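Local coordinates for protein enoyl-CoA hydratase (Thermus thermophilus, PDB 1WZ8) that probably catalyses the reversible hydration of enoyl-CoA thioesters, as a hexameric member of the enoyl-CoA hydratase/isomerase (crotonase) family, at residues His215-Lys218 against His219-His223; Thr25-Glu29 against Lys30-Met34. One frame throughout, in Å; residues are numbered along the deposited sequence.

Contact 1 (His215-Lys218 against His219-His223); sequences HHTK and HALNH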
loop_
_atom_site.group_PDB
_atom_site.type_symbol
_atom_site.label_atom_id
_atom_site.label_comp_id
_atom_site.label_asym_id
_atom_site.label_seq_id
_atom_site.Cartn_x
_atom_site.Cartn_y
_atom_site.Cartn_z
ATOM N N HIS A 215 -20.279 -5.530 12.994
ATOM C CA HIS A 215 -19.079 -4.845 13.458
ATOM C C HIS A 215 -17.882 -5.316 12.634
ATOM O O HIS A 215 -17.120 -4.509 12.101
ATOM C CB HIS A 215 -18.843 -5.146 14.943
ATOM C CG HIS A 215 -17.519 -4.671 15.456
ATOM N ND1 HIS A 215 -16.874 -3.569 14.937
ATOM C CD2 HIS A 215 -16.716 -5.147 16.437
ATOM C CE1 HIS A 215 -15.735 -3.384 15.577
ATOM N NE2 HIS A 215 -15.616 -4.328 16.494
ATOM N N HIS A 216 -17.729 -6.629 12.521
ATOM C CA HIS A 216 -16.616 -7.193 11.769
ATOM C C HIS A 216 -16.636 -6.867 10.279
ATOM O O HIS A 216 -15.585 -6.629 9.681
ATOM C CB HIS A 216 -16.562 -8.704 11.992
ATOM C CG HIS A 216 -16.201 -9.077 13.396
ATOM N ND1 HIS A 216 -16.131 -10.382 13.830
ATOM C CD2 HIS A 216 -15.866 -8.308 14.459
ATOM C CE1 HIS A 216 -15.766 -10.402 15.099
ATOM N NE2 HIS A 216 -15.599 -9.158 15.506
ATOM N N THR A 217 -17.824 -6.845 9.678
ATOM C CA THR A 217 -17.931 -6.534 8.258
ATOM C C THR A 217 -17.586 -5.064 8.026
ATOM O O THR A 217 -16.856 -4.729 7.087
ATOM C CB THR A 217 -19.354 -6.827 7.720
ATOM O OG1 THR A 217 -19.667 -8.209 7.933
ATOM C CG2 THR A 217 -19.433 -6.538 6.230
ATOM N N LYS A 218 -18.119 -4.187 8.874
ATOM C CA LYS A 218 -17.838 -2.764 8.755
ATOM C C LYS A 218 -16.348 -2.533 8.936
ATOM O O LYS A 218 -15.719 -1.827 8.152
ATOM C CB LYS A 218 -18.602 -1.952 9.812
ATOM C CG LYS A 218 -18.067 -0.529 9.982
ATOM C CD LYS A 218 -18.914 0.308 10.925
ATOM C CE LYS A 218 -18.292 1.687 11.121
ATOM N NZ LYS A 218 -19.185 2.618 11.848
ATOM N N HIS A 219 -15.789 -3.142 9.974
ATOM C CA HIS A 219 -14.372 -2.987 10.272
ATOM C C HIS A 219 -13.486 -3.415 9.111
ATOM O O HIS A 219 -12.568 -2.697 8.728
ATOM C CB HIS A 219 -14.001 -3.797 11.516
ATOM C CG HIS A 219 -12.566 -3.656 11.913
ATOM N ND1 HIS A 219 -12.059 -2.501 12.468
ATOM C CD2 HIS A 219 -11.524 -4.512 11.811
ATOM C CE1 HIS A 219 -10.766 -2.653 12.692
ATOM N NE2 HIS A 219 -10.417 -3.865 12.302
ATOM N N ALA A 220 -13.760 -4.594 8.560
ATOM C CA ALA A 220 -12.972 -5.113 7.453
ATOM C C ALA A 220 -13.084 -4.229 6.214
ATOM O O ALA A 220 -12.084 -3.955 5.553
ATOM C CB ALA A 220 -13.405 -6.539 7.126
ATOM N N LEU A 221 -14.296 -3.785 5.888
ATOM C CA LEU A 221 -14.470 -2.916 4.729
ATOM C C LEU A 221 -13.741 -1.591 4.928
ATOM O O LEU A 221 -13.112 -1.077 4.000
ATOM C CB LEU A 221 -15.955 -2.633 4.471
ATOM C CG LEU A 221 -16.832 -3.729 3.854
ATOM C CD1 LEU A 221 -18.286 -3.280 3.901
ATOM C CD2 LEU A 221 -16.415 -4.000 2.412
ATOM N N ASN A 222 -13.811 -1.042 6.139
ATOM C CA ASN A 222 -13.175 0.243 6.400
ATOM C C ASN A 222 -11.656 0.250 6.283
ATOM O O ASN A 222 -11.044 1.312 6.219
ATOM C CB ASN A 222 -13.635 0.807 7.749
ATOM C CG ASN A 222 -14.995 1.473 7.653
ATOM O OD1 ASN A 222 -15.505 1.697 6.556
ATOM N ND2 ASN A 222 -15.581 1.807 8.796
ATOM N N HIS A 223 -11.040 -0.929 6.241
ATOM C CA HIS A 223 -9.596 -0.985 6.070
ATOM C C HIS A 223 -9.248 -0.447 4.679
ATOM O O HIS A 223 -8.095 -0.097 4.413
ATOM C CB HIS A 223 -9.067 -2.417 6.222
ATOM C CG HIS A 223 -8.684 -2.773 7.625
ATOM N ND1 HIS A 223 -7.850 -1.986 8.391
ATOM C CD2 HIS A 223 -8.996 -3.846 8.390
ATOM C CE1 HIS A 223 -7.664 -2.560 9.567
ATOM N NE2 HIS A 223 -8.347 -3.690 9.592
#
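Lys218 NZ reaches past the amide of Asn222, one helical turn on, and is gripped by several oxygens. Asp127 forms a salt bridge with it. The backbone oxygens of Pro100 and Arg105 accept hydrogen bonds, and that of Phe103 a weak one. These acceptors would favour a charged, well-fixed ammonium group. Lys218 has CG anti to the backbone N (chi1 164°) and an extended chain beyond. It crosses the amide at a slant, with Lys218 CE 3.6 Å from Asn222 ND2. Asn222 ND2 bonds to the oxygen of Leu101, and Asn222 OD1 to Lys166 of a second subunit. On the backbone of the same turn, Asn222 N donates to Lys218 O at 2.9 Å. Earlier i to i+4 bonds of the same α-helix are His219 N to His215 O at 2.9 Å and Ala220 N to His216 O at 3.0 Å. Thr217 and Leu221 run side by side on another face, with Thr217 CG2 4.2 Å from Leu221 CD1. The His215 ring ends near the next turn, its CE1 4.4 Å from His219 CB. Swinging CG of His219 anti to its own N (chi1 -178°) takes that ring to a third subunit, where NE2 bonds Glu233 and the ring meets Trp91 edge-to-face. Helix 211-226 is thus wedged between subunits of the hexamer. Its Lys218 and Asn222 side is tied to the end of helix 83-102, the loop after it and the approach to strand 128-132. Thr217 and Leu221 face the second subunit, and His216 and His219 pack on helix 83-102 of the third.

Contact 2 (Thr25-Glu29 against Lys30-Met34); sequences TFRGE and KLNAM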
loop_
_atom_site.group_PDB
_atom_site.type_symbol
_atom_site.label_atom_id
_atom_site.label_comp_id
_atom_site.label_asym_id
_atom_site.label_seq_id
_atom_site.Cartn_x
_atom_site.Cartn_y
_atom_site.Cartn_z
ATOM N N THR A 25 -29.042 13.989 17.364
ATOM C CA THR A 25 -29.505 15.167 16.644
ATOM C C THR A 25 -28.597 16.327 17.027
ATOM O O THR A 25 -28.416 16.612 18.209
ATOM C CB THR A 25 -30.965 15.535 17.030
ATOM O OG1 THR A 25 -31.846 14.459 16.678
ATOM C CG2 THR A 25 -31.407 16.793 16.300
ATOM N N PHE A 26 -28.015 16.996 16.040
ATOM C CA PHE A 26 -27.134 18.111 16.343
ATOM C C PHE A 26 -27.748 19.429 15.912
ATOM O O PHE A 26 -28.467 19.507 14.912
ATOM C CB PHE A 26 -25.757 17.902 15.702
ATOM C CG PHE A 26 -25.796 17.695 14.216
ATOM C CD1 PHE A 26 -25.775 18.779 13.348
ATOM C CD2 PHE A 26 -25.824 16.409 13.684
ATOM C CE1 PHE A 26 -25.776 18.587 11.966
ATOM C CE2 PHE A 26 -25.827 16.205 12.308
ATOM C CZ PHE A 26 -25.801 17.293 11.448
ATOM N N ARG A 27 -27.462 20.465 16.691
ATOM C CA ARG A 27 -28.003 21.791 16.441
ATOM C C ARG A 27 -26.884 22.820 16.352
ATOM O O ARG A 27 -26.120 22.992 17.298
ATOM C CB ARG A 27 -28.956 22.149 17.584
ATOM C CG ARG A 27 -29.797 23.396 17.392
ATOM C CD ARG A 27 -30.674 23.599 18.623
ATOM N NE ARG A 27 -31.731 24.584 18.411
ATOM C CZ ARG A 27 -31.520 25.867 18.145
ATOM N NH1 ARG A 27 -30.281 26.332 18.055
ATOM N NH2 ARG A 27 -32.546 26.687 17.970
ATOM N N GLY A 28 -26.787 23.491 15.210
ATOM C CA GLY A 28 -25.767 24.512 15.029
ATOM C C GLY A 28 -26.438 25.856 14.808
ATOM O O GLY A 28 -27.491 26.121 15.384
ATOM N N GLU A 29 -25.831 26.709 13.988
ATOM C CA GLU A 29 -26.410 28.014 13.683
ATOM C C GLU A 29 -27.344 27.783 12.496
ATOM O O GLU A 29 -27.895 26.691 12.353
ATOM C CB GLU A 29 -25.305 29.015 13.325
ATOM C CG GLU A 29 -24.205 29.099 14.376
ATOM C CD GLU A 29 -23.112 30.093 14.023
ATOM O OE1 GLU A 29 -22.908 30.365 12.820
ATOM O OE2 GLU A 29 -22.442 30.588 14.954
ATOM N N LYS A 30 -27.537 28.787 11.645
ATOM C CA LYS A 30 -28.413 28.593 10.490
ATOM C C LYS A 30 -27.890 27.430 9.657
ATOM O O LYS A 30 -26.684 27.310 9.441
ATOM C CB LYS A 30 -28.469 29.849 9.617
ATOM C CG LYS A 30 -29.335 30.970 10.168
ATOM C CD LYS A 30 -29.429 32.124 9.175
ATOM C CE LYS A 30 -28.057 32.725 8.887
ATOM N NZ LYS A 30 -28.112 33.758 7.812
ATOM N N LEU A 31 -28.798 26.575 9.198
ATOM C CA LEU A 31 -28.419 25.425 8.387
ATOM C C LEU A 31 -27.418 24.584 9.167
ATOM O O LEU A 31 -26.606 23.861 8.591
ATOM C CB LEU A 31 -27.791 25.899 7.075
ATOM C CG LEU A 31 -28.673 26.825 6.230
ATOM C CD1 LEU A 31 -27.924 27.242 4.971
ATOM C CD2 LEU A 31 -29.969 26.108 5.876
ATOM N N ASN A 32 -27.501 24.691 10.488
ATOM C CA ASN A 32 -26.618 23.980 11.396
ATOM C C ASN A 32 -25.141 24.185 11.098
ATOM O O ASN A 32 -24.350 23.238 11.148
ATOM C CB ASN A 32 -26.953 22.487 11.423
ATOM C CG ASN A 32 -28.303 22.207 12.055
ATOM O OD1 ASN A 32 -28.634 22.752 13.114
ATOM N ND2 ASN A 32 -29.089 21.346 11.417
ATOM N N ALA A 33 -24.768 25.420 10.773
ATOM C CA ALA A 33 -23.362 25.731 10.536
ATOM C C ALA A 33 -22.750 25.377 11.885
ATOM O O ALA A 33 -23.346 25.649 12.926
ATOM C CB ALA A 33 -23.181 27.212 10.232
ATOM N N MET A 34 -21.571 24.771 11.871
ATOM C CA MET A 34 -20.948 24.336 13.109
ATOM C C MET A 34 -20.028 25.303 13.835
ATOM O O MET A 34 -18.968 25.659 13.329
ATOM C CB MET A 34 -20.161 23.051 12.862
ATOM C CG MET A 34 -20.942 21.928 12.219
ATOM S SD MET A 34 -19.792 20.593 11.837
ATOM C CE MET A 34 -20.876 19.414 11.008
#
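Phe26, the last residue of strand 21-26, turns the edge of its ring to Asn32. Asn32 CB lies near the ring plane, 4.1 Å from Phe26 CE1. The ring and the amide are turned 65° apart. With CG between its own N and carbonyl carbon (chi1 56°), the ring swings so that its end comes nearer the loop. The ring is packed edge-to-face with Phe67 and rests on Leu38 and Leu42 of helix 36-49. Arg27 follows, with its side chain directed away and its NE in a salt bridge with Glu63. Arg27 CA still passes 3.5 Å from Asn32 OD1. That oxygen takes its hydrogen bond from the next residue: Gly28 N donates to Asn32 OD1 at 2.9 Å in an almost straight line, 175° at the hydrogen. The donor is tilted from the amide plane. The other end of the amide is held as well, since Asn32 ND2 donates to the backbone oxygens of Glu63 and Phe67. Bonds at both ends should fix the rotation of this buried amide. Asn32, Ala33 and Met34 match the Asn-Ala-hydrophobic sequence common in the crotonase family. The loop leads into helix 36-49 and, as in relatives, probably borders the CoA site. Leu31 and Asn32 both have positive phi and form the centre of a tight turn, closed by Ala33 N bonding Lys30 O at 3.0 Å. Gly28 has no side chain, and its CA comes to 3.4 Å from Ala33 O in a CA-H...O contact. Glu29 N then donates to Ala33 O at 2.9 Å, in the carbonyl plane and on a lone pair. The Glu29 side chain is exposed, with OE1 4.1 Å from Ala33 CB.

How the contacts relate
The two contacts lie on opposite sides of the chain's centre. Their own centres are about 30 Å apart and their nearest atoms about 15 Å, so they do not touch. They share no helix or strand. Contact 1 is buried, between its own chain and two other subunits. Contact 2 is only partly buried and no other chain of the assembly reaches it. Regular helical bonds join the segments of contact 1, and its polar side chains find partners beyond the segments, in the same chain and in neighbouring subunits. In contact 2, a side-chain amide and irregular backbone bonds shape a loop after a strand, with partners from its own chain.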